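Local coordinates for lipoprotein (Paraburkholderia phytofirmans, PDB 5T11) that probably guides export of the Pel polysaccharide across the outer membrane, as a periplasmic lipoprotein that assembles into a dodecamer, at residues Trp99-Val113 with Gly131-Ala145. The protein carries 1 engineered substitution. Numbering follows the deposited sequence.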
ATOM      1  N   TRP B  99     -15.614 -22.048   9.002  1.00 32.06           N
ATOM      2  CA  TRP B  99     -16.772 -21.459   8.345  1.00 30.43           C
ATOM      3  C   TRP B  99     -16.287 -20.311   7.471  1.00 33.05           C
ATOM      4  O   TRP B  99     -16.395 -19.142   7.862  1.00 32.24           O
ATOM      5  CB  TRP B  99     -17.765 -20.970   9.399  1.00 30.88           C
ATOM      6  CG  TRP B  99     -19.158 -20.555   8.943  1.00 36.24           C
ATOM      7  CD1 TRP B  99     -19.499 -19.438   8.226  1.00 37.51           C
ATOM      8  CD2 TRP B  99     -20.401 -21.214   9.270  1.00 37.56           C
ATOM      9  NE1 TRP B  99     -20.868 -19.377   8.062  1.00 37.81           N
ATOM     10  CE2 TRP B  99     -21.444 -20.457   8.683  1.00 39.55           C
ATOM     11  CE3 TRP B  99     -20.726 -22.386   9.970  1.00 40.50           C
ATOM     12  CZ2 TRP B  99     -22.797 -20.827   8.791  1.00 35.84           C
ATOM     13  CZ3 TRP B  99     -22.069 -22.750  10.078  1.00 42.66           C
ATOM     14  CH2 TRP B  99     -23.087 -21.962   9.493  1.00 31.98           C
ATOM     15  N   ARG B 100     -15.708 -20.623   6.315  1.00 32.10           N
ATOM     16  CA  ARG B 100     -15.081 -19.588   5.493  1.00 35.52           C
ATOM     17  C   ARG B 100     -15.031 -20.080   4.057  1.00 35.23           C
ATOM     18  O   ARG B 100     -15.249 -21.264   3.779  1.00 29.00           O
ATOM     19  CB  ARG B 100     -13.665 -19.267   5.991  1.00 38.60           C
ATOM     20  CG  ARG B 100     -12.709 -20.481   5.896  1.00 34.72           C
ATOM     21  CD  ARG B 100     -11.254 -20.121   6.203  1.00 36.71           C
ATOM     22  NE  ARG B 100     -10.728 -19.141   5.240  1.00 36.94           N
ATOM     23  CZ  ARG B 100      -9.453 -18.773   5.171  1.00 38.79           C
ATOM     24  NH1 ARG B 100      -8.553 -19.290   6.009  1.00 32.98           N
ATOM     25  NH2 ARG B 100      -9.075 -17.890   4.262  1.00 38.84           N
ATOM     26  N   TYR B 101     -14.737 -19.155   3.141  1.00 28.89           N
ATOM     27  CA  TYR B 101     -14.199 -19.549   1.843  1.00 29.61           C
ATOM     28  C   TYR B 101     -12.690 -19.618   1.982  1.00 39.33           C
ATOM     29  O   TYR B 101     -12.080 -18.774   2.648  1.00 32.64           O
ATOM     30  CB  TYR B 101     -14.579 -18.571   0.722  1.00 30.43           C
ATOM     31  CG  TYR B 101     -16.072 -18.488   0.446  1.00 35.08           C
ATOM     32  CD1 TYR B 101     -16.692 -19.408  -0.398  1.00 35.89           C
ATOM     33  CD2 TYR B 101     -16.868 -17.494   1.038  1.00 34.45           C
ATOM     34  CE1 TYR B 101     -18.058 -19.356  -0.658  1.00 35.23           C
ATOM     35  CE2 TYR B 101     -18.256 -17.434   0.781  1.00 28.11           C
ATOM     36  CZ  TYR B 101     -18.838 -18.376  -0.068  1.00 32.87           C
ATOM     37  OH  TYR B 101     -20.195 -18.354  -0.340  1.00 33.94           O
ATOM     38  N   LYS B 102     -12.087 -20.648   1.390  1.00 31.97           N
ATOM     39  CA  LYS B 102     -10.638 -20.649   1.316  1.00 33.75           C
ATOM     40  C   LYS B 102     -10.191 -19.474   0.446  1.00 39.89           C
ATOM     41  O   LYS B 102     -10.982 -18.873  -0.289  1.00 33.51           O
ATOM     42  CB  LYS B 102     -10.113 -21.993   0.777  1.00 40.82           C
ATOM     43  CG  LYS B 102     -10.277 -23.149   1.799  1.00 36.27           C
ATOM     44  CD  LYS B 102     -10.167 -24.564   1.170  1.00 37.25           C
ATOM     45  CE  LYS B 102      -8.885 -24.781   0.413  1.00 40.90           C
ATOM     46  NZ  LYS B 102      -8.694 -26.264   0.105  1.00 48.99           N
ATOM     47  N   THR B 103      -8.914 -19.136   0.556  1.00 38.04           N
ATOM     48  CA  THR B 103      -8.419 -17.884   0.008  1.00 39.95           C
ATOM     49  C   THR B 103      -8.319 -17.957  -1.512  1.00 37.84           C
ATOM     50  O   THR B 103      -8.101 -19.021  -2.100  1.00 42.66           O
ATOM     51  CB  THR B 103      -7.060 -17.543   0.630  1.00 45.99           C
ATOM     52  OG1 THR B 103      -6.804 -16.143   0.485  1.00 48.32           O
ATOM     53  CG2 THR B 103      -5.933 -18.325  -0.049  1.00 49.39           C
ATOM     54  N   GLY B 104      -8.514 -16.814  -2.150  1.00 43.88           N
ATOM     55  CA  GLY B 104      -8.372 -16.712  -3.587  1.00 38.45           C
ATOM     56  C   GLY B 104      -9.716 -16.664  -4.304  1.00 42.76           C
ATOM     57  O   GLY B 104     -10.760 -17.081  -3.785  1.00 36.42           O
ATOM     58  N   VAL B 105      -9.678 -16.105  -5.510  1.00 37.60           N
ATOM     59  CA  VAL B 105     -10.786 -16.209  -6.442  1.00 52.74           C
ATOM     60  C   VAL B 105     -11.161 -17.677  -6.596  1.00 49.24           C
ATOM     61  O   VAL B 105     -10.292 -18.536  -6.775  1.00 60.14           O
ATOM     62  CB  VAL B 105     -10.384 -15.575  -7.786  1.00 50.57           C
ATOM     63  CG1 VAL B 105     -11.403 -15.901  -8.850  1.00 51.53           C
ATOM     64  CG2 VAL B 105     -10.198 -14.065  -7.622  1.00 45.44           C
ATOM     65  N   ASP B 106     -12.455 -17.969  -6.520  1.00 44.07           N
ATOM     66  CA  ASP B 106     -12.961 -19.342  -6.600  1.00 60.77           C
ATOM     67  C   ASP B 106     -12.458 -20.232  -5.459  1.00 49.68           C
ATOM     68  O   ASP B 106     -12.521 -21.458  -5.556  1.00 48.20           O
ATOM     69  CB  ASP B 106     -12.633 -19.992  -7.953  1.00 67.57           C
ATOM     70  CG  ASP B 106     -13.530 -19.494  -9.066  1.00 74.56           C
ATOM     71  OD1 ASP B 106     -14.725 -19.239  -8.793  1.00 74.62           O
ATOM     72  OD2 ASP B 106     -13.042 -19.356 -10.208  1.00 75.47           O
ATOM     73  N   GLY B 107     -11.984 -19.647  -4.361  1.00 40.62           N
ATOM     74  CA  GLY B 107     -11.727 -20.430  -3.170  1.00 35.16           C
ATOM     75  C   GLY B 107     -13.013 -21.068  -2.675  1.00 44.66           C
ATOM     76  O   GLY B 107     -14.051 -20.395  -2.571  1.00 38.22           O
ATOM     77  N   GLU B 108     -12.950 -22.378  -2.352  1.00 34.24           N
ATOM     78  CA  GLU B 108     -14.111 -23.186  -2.025  1.00 34.14           C
ATOM     79  C   GLU B 108     -14.580 -22.951  -0.585  1.00 32.49           C
ATOM     80  O   GLU B 108     -13.774 -22.664   0.305  1.00 40.20           O
ATOM     81  CB  GLU B 108     -13.799 -24.673  -2.231  1.00 40.15           C
ATOM     82  CG  GLU B 108     -12.673 -25.229  -1.387  1.00 45.86           C
ATOM     83  CD  GLU B 108     -11.323 -25.223  -2.111  1.00 58.78           C
ATOM     84  OE1 GLU B 108     -11.018 -24.241  -2.829  1.00 48.76           O
ATOM     85  OE2 GLU B 108     -10.564 -26.210  -1.962  1.00 66.68           O
ATOM     86  N   PRO B 109     -15.884 -23.066  -0.337  1.00 32.26           N
ATOM     87  CA  PRO B 109     -16.387 -22.999   1.044  1.00 35.46           C
ATOM     88  C   PRO B 109     -16.007 -24.236   1.842  1.00 37.58           C
ATOM     89  O   PRO B 109     -15.951 -25.350   1.318  1.00 34.57           O
ATOM     90  CB  PRO B 109     -17.911 -22.918   0.865  1.00 33.26           C
ATOM     91  CG  PRO B 109     -18.174 -23.601  -0.466  1.00 39.56           C
ATOM     92  CD  PRO B 109     -16.969 -23.221  -1.326  1.00 38.38           C
ATOM     93  N   VAL B 110     -15.744 -24.030   3.130  1.00 36.18           N
ATOM     94  CA  VAL B 110     -15.389 -25.109   4.044  1.00 36.63           C
ATOM     95  C   VAL B 110     -16.092 -24.866   5.379  1.00 36.75           C
ATOM     96  O   VAL B 110     -16.128 -23.736   5.877  1.00 38.65           O
ATOM     97  CB  VAL B 110     -13.855 -25.215   4.230  1.00 38.70           C
ATOM     98  CG1 VAL B 110     -13.173 -25.680   2.941  1.00 35.72           C
ATOM     99  CG2 VAL B 110     -13.286 -23.876   4.621  1.00 46.00           C
ATOM    100  N   VAL B 111     -16.642 -25.932   5.964  1.00 32.54           N
ATOM    101  CA  VAL B 111     -17.414 -25.854   7.207  1.00 32.68           C
ATOM    102  C   VAL B 111     -17.009 -26.994   8.134  1.00 36.84           C
ATOM    103  O   VAL B 111     -16.933 -28.154   7.709  1.00 39.67           O
ATOM    104  CB  VAL B 111     -18.932 -25.923   6.939  1.00 39.36           C
ATOM    105  CG1 VAL B 111     -19.724 -25.901   8.257  1.00 37.66           C
ATOM    106  CG2 VAL B 111     -19.370 -24.767   6.026  1.00 40.30           C
ATOM    107  N   GLY B 112     -16.760 -26.668   9.403  1.00 38.01           N
ATOM    108  CA  GLY B 112     -16.545 -27.667  10.440  1.00 35.58           C
ATOM    109  C   GLY B 112     -17.358 -27.313  11.680  1.00 38.90           C
ATOM    110  O   GLY B 112     -17.319 -26.156  12.114  1.00 38.59           O
ATOM    111  N   VAL B 113     -18.123 -28.275  12.233  1.00 33.59           N
ATOM    112  CA  VAL B 113     -19.027 -28.046  13.361  1.00 39.74           C
ATOM    113  C   VAL B 113     -19.010 -29.256  14.289  1.00 43.76           C
ATOM    114  O   VAL B 113     -18.884 -30.402  13.846  1.00 44.06           O
ATOM    115  CB  VAL B 113     -20.484 -27.778  12.918  1.00 40.62           C
ATOM    116  CG1 VAL B 113     -20.591 -26.486  12.147  1.00 39.91           C
ATOM    117  CG2 VAL B 113     -21.021 -28.949  12.091  1.00 40.24           C
ATOM    118  N   GLY B 131     -19.085 -32.825  12.216  1.00 38.93           N
ATOM    119  CA  GLY B 131     -19.247 -32.883  10.775  1.00 36.59           C
ATOM    120  C   GLY B 131     -18.355 -31.865  10.093  1.00 42.02           C
ATOM    121  O   GLY B 131     -18.166 -30.762  10.621  1.00 37.94           O
ATOM    122  N   THR B 132     -17.777 -32.218   8.943  1.00 33.48           N
ATOM    123  CA  THR B 132     -16.996 -31.282   8.147  1.00 33.29           C
ATOM    124  C   THR B 132     -17.388 -31.456   6.690  1.00 40.16           C
ATOM    125  O   THR B 132     -17.825 -32.537   6.286  1.00 38.30           O
ATOM    126  CB  THR B 132     -15.468 -31.490   8.297  1.00 43.28           C
ATOM    127  OG1 THR B 132     -15.083 -32.749   7.715  1.00 45.07           O
ATOM    128  CG2 THR B 132     -15.042 -31.461   9.767  1.00 40.29           C
ATOM    129  N   ARG B 133     -17.209 -30.396   5.898  1.00 33.18           N
ATOM    130  CA  ARG B 133     -17.494 -30.501   4.472  1.00 43.57           C
ATOM    131  C   ARG B 133     -16.728 -29.440   3.690  1.00 41.80           C
ATOM    132  O   ARG B 133     -16.500 -28.326   4.176  1.00 40.99           O
ATOM    133  CB  ARG B 133     -18.999 -30.382   4.189  1.00 38.03           C
ATOM    134  CG  ARG B 133     -19.359 -30.614   2.727  1.00 43.55           C
ATOM    135  CD  ARG B 133     -20.851 -30.704   2.530  1.00 52.57           C
ATOM    136  NE  ARG B 133     -21.406 -31.872   3.202  1.00 64.77           N
ATOM    137  CZ  ARG B 133     -22.688 -32.216   3.156  1.00 70.61           C
ATOM    138  NH1 ARG B 133     -23.539 -31.475   2.466  1.00 71.74           N
ATOM    139  NH2 ARG B 133     -23.114 -33.299   3.794  1.00 73.83           N
ATOM    140  N   THR B 134     -16.344 -29.810   2.467  1.00 40.93           N
ATOM    141  CA  THR B 134     -15.711 -28.926   1.492  1.00 45.40           C
ATOM    142  C   THR B 134     -16.570 -28.897   0.232  1.00 49.76           C
ATOM    143  O   THR B 134     -16.857 -29.956  -0.344  1.00 53.13           O
ATOM    144  CB  THR B 134     -14.298 -29.419   1.153  1.00 52.79           C
ATOM    145  OG1 THR B 134     -13.547 -29.620   2.356  1.00 56.19           O
ATOM    146  CG2 THR B 134     -13.563 -28.420   0.266  1.00 53.91           C
ATOM    147  N   GLY B 135     -16.965 -27.694  -0.206  1.00 43.75           N
ATOM    148  CA  GLY B 135     -17.678 -27.527  -1.463  1.00 44.95           C
ATOM    149  C   GLY B 135     -16.716 -27.422  -2.636  1.00 37.20           C
ATOM    150  O   GLY B 135     -15.500 -27.539  -2.484  1.00 40.77           O
ATOM    151  N   TRP B 136     -17.265 -27.253  -3.845  1.00 41.01           N
ATOM    152  CA  TRP B 136     -16.366 -26.905  -4.943  1.00 49.00           C
ATOM    153  C   TRP B 136     -16.329 -25.381  -5.082  1.00 44.06           C
ATOM    154  O   TRP B 136     -17.003 -24.651  -4.357  1.00 49.08           O
ATOM    155  CB  TRP B 136     -16.745 -27.580  -6.272  1.00 59.66           C
ATOM    156  CG  TRP B 136     -15.677 -27.314  -7.437  1.00 73.77           C
ATOM    157  CD1 TRP B 136     -14.399 -27.840  -7.556  1.00 66.30           C
ATOM    158  CD2 TRP B 136     -15.837 -26.441  -8.571  1.00 77.77           C
ATOM    159  NE1 TRP B 136     -13.784 -27.358  -8.696  1.00 58.71           N
ATOM    160  CE2 TRP B 136     -14.648 -26.503  -9.332  1.00 72.29           C
ATOM    161  CE3 TRP B 136     -16.872 -25.619  -9.019  1.00 78.70           C
ATOM    162  CZ2 TRP B 136     -14.476 -25.758 -10.501  1.00 83.32           C
ATOM    163  CZ3 TRP B 136     -16.696 -24.896 -10.186  1.00 84.92           C
ATOM    164  CH2 TRP B 136     -15.511 -24.974 -10.914  1.00 86.71           C
ATOM    165  N   SER B 137     -15.517 -24.902  -6.022  1.00 46.74           N
ATOM    166  CA  SER B 137     -15.333 -23.472  -6.225  1.00 55.57           C
ATOM    167  C   SER B 137     -16.649 -22.747  -6.468  1.00 54.28           C
ATOM    168  O   SER B 137     -16.768 -21.560  -6.142  1.00 58.38           O
ATOM    169  CB  SER B 137     -14.391 -23.250  -7.400  1.00 51.40           C
ATOM    170  OG  SER B 137     -13.308 -24.134  -7.300  1.00 65.15           O
ATOM    171  N   ARG B 138     -17.637 -23.429  -7.045  1.00 51.22           N
ATOM    172  CA  ARG B 138     -18.884 -22.773  -7.414  1.00 55.84           C
ATOM    173  C   ARG B 138     -19.916 -22.759  -6.296  1.00 56.54           C
ATOM    174  O   ARG B 138     -20.952 -22.108  -6.452  1.00 56.64           O
ATOM    175  CB  ARG B 138     -19.505 -23.451  -8.641  1.00 55.73           C
ATOM    176  CG  ARG B 138     -20.236 -24.736  -8.287  1.00 63.37           C
ATOM    177  CD  ARG B 138     -21.081 -25.267  -9.436  1.00 72.39           C
ATOM    178  NE  ARG B 138     -20.269 -25.693 -10.569  1.00 83.09           N
ATOM    179  CZ  ARG B 138     -19.461 -26.746 -10.540  1.00 90.12           C
ATOM    180  NH1 ARG B 138     -18.754 -27.077 -11.616  1.00 96.49           N
ATOM    181  NH2 ARG B 138     -19.346 -27.456  -9.422  1.00 87.88           N
ATOM    182  N   SER B 139     -19.675 -23.452  -5.186  1.00 55.31           N
ATOM    183  CA  SER B 139     -20.716 -23.598  -4.181  1.00 52.36           C
ATOM    184  C   SER B 139     -20.734 -22.414  -3.212  1.00 49.70           C
ATOM    185  O   SER B 139     -19.778 -21.638  -3.099  1.00 41.90           O
ATOM    186  CB  SER B 139     -20.549 -24.906  -3.407  1.00 59.39           C
ATOM    187  OG  SER B 139     -19.193 -25.257  -3.242  1.00 66.58           O
ATOM    188  N   GLY B 140     -21.861 -22.282  -2.519  1.00 46.59           N
ATOM    189  CA  GLY B 140     -22.057 -21.236  -1.533  1.00 36.00           C
ATOM    190  C   GLY B 140     -21.765 -21.752  -0.139  1.00 36.16           C
ATOM    191  O   GLY B 140     -22.122 -22.882   0.213  1.00 36.57           O
ATOM    192  N   LEU B 141     -21.092 -20.915   0.651  1.00 29.53           N
ATOM    193  CA  LEU B 141     -20.821 -21.270   2.039  1.00 28.98           C
ATOM    194  C   LEU B 141     -22.112 -21.630   2.778  1.00 43.24           C
ATOM    195  O   LEU B 141     -22.192 -22.670   3.443  1.00 35.61           O
ATOM    196  CB  LEU B 141     -20.100 -20.109   2.722  1.00 28.52           C
ATOM    197  CG  LEU B 141     -19.764 -20.221   4.207  1.00 38.21           C
ATOM    198  CD1 LEU B 141     -19.054 -21.538   4.503  1.00 33.86           C
ATOM    199  CD2 LEU B 141     -18.892 -19.045   4.619  1.00 33.88           C
ATOM    200  N   SER B 142     -23.142 -20.782   2.678  1.00 33.78           N
ATOM    201  CA  SER B 142     -24.363 -21.114   3.410  1.00 36.27           C
ATOM    202  C   SER B 142     -25.025 -22.390   2.877  1.00 36.21           C
ATOM    203  O   SER B 142     -25.600 -23.146   3.664  1.00 37.98           O
ATOM    204  CB  SER B 142     -25.345 -19.932   3.402  1.00 33.61           C
ATOM    205  OG  SER B 142     -25.702 -19.539   2.082  1.00 40.35           O
ATOM    206  N   SER B 143     -24.962 -22.659   1.567  1.00 34.47           N
ATOM    207  CA  SER B 143     -25.481 -23.935   1.072  1.00 41.20           C
ATOM    208  C   SER B 143     -24.738 -25.110   1.701  1.00 42.51           C
ATOM    209  O   SER B 143     -25.355 -26.084   2.150  1.00 37.58           O
ATOM    210  CB  SER B 143     -25.385 -24.008  -0.451  1.00 43.15           C
ATOM    211  OG  SER B 143     -26.392 -23.229  -1.069  1.00 57.72           O
ATOM    212  N   VAL B 144     -23.403 -25.034   1.747  1.00 39.01           N
ATOM    213  CA  VAL B 144     -22.627 -26.115   2.341  1.00 41.54           C
ATOM    214  C   VAL B 144     -22.951 -26.253   3.828  1.00 38.53           C
ATOM    215  O   VAL B 144     -23.178 -27.358   4.332  1.00 30.79           O
ATOM    216  CB  VAL B 144     -21.123 -25.894   2.101  1.00 41.99           C
ATOM    217  CG1 VAL B 144     -20.319 -26.851   2.948  1.00 46.12           C
ATOM    218  CG2 VAL B 144     -20.791 -26.108   0.623  1.00 37.04           C
ATOM    219  N   ALA B 145     -22.974 -25.136   4.551  1.00 30.27           N
ATOM    220  CA  ALA B 145     -23.255 -25.200   5.984  1.00 32.71           C
ATOM    221  C   ALA B 145     -24.646 -25.778   6.268  1.00 38.83           C
ATOM    222  O   ALA B 145     -24.813 -26.595   7.186  1.00 37.01           O
ATOM    223  CB  ALA B 145     -23.115 -23.809   6.599  1.00 30.69           C
TER
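One face of the W99 indole carries A145 CB, set over the six-membered ring 3.8 Å from its centroid in a CH-pi contact and displaced toward the rim; L141 CD2 touches the same indole at CD1, and helix 35-49 also packs on this side chain. The Y101 ring has S139 O at its edge, near its plane, while L141 CB lies 3.5 Å from Y101 CZ. Both rings stand beside a beta-hairpin packed on a helix: W99 closes strand 90-99 and Y101 follows the corner at R100, whereas strands 109-119 and 125-134 pair antiparallel within the mixed sheet. The chain leaving the second hairpin strand loops through a type I turn, W136 to S139, into helix 141-152, which packs on the sheet face carrying V111. V111 and R133 form a hydrogen-bonded pair, V111 N to R133 O and R133 N to V111 O, and G135 N to P109 O (3.0 Å) prolongs the pairing past the last bridge.

L141 is the wedge between sheet and rings. With CG anti to the backbone N (chi1 177°), it sends CD1 to V111 CG2, 3.6 Å away, and CD2 to the indole. V111 CG2 also meets V144 CG1, the two side chains running alongside in opposite senses. The P109 ring lies across the start of the helix, its CB 3.5 Å from L141 CA and its CG near V144 CG2. On the other face of the hairpin V110 CG1 rests against T134 CG2, which also reaches E108 CG.

Two side chains of the contact also bind other subunits: E108 OE2 forms salt bridges with K102 NZ of its own chain and R138 NE of a neighbouring subunit. Y101 OH, bonded to E98 OE2 of another neighbouring subunit, also accepts L141 N in the helix's first turn at 2.9 Å, along an almost straight N-H...O line (178°).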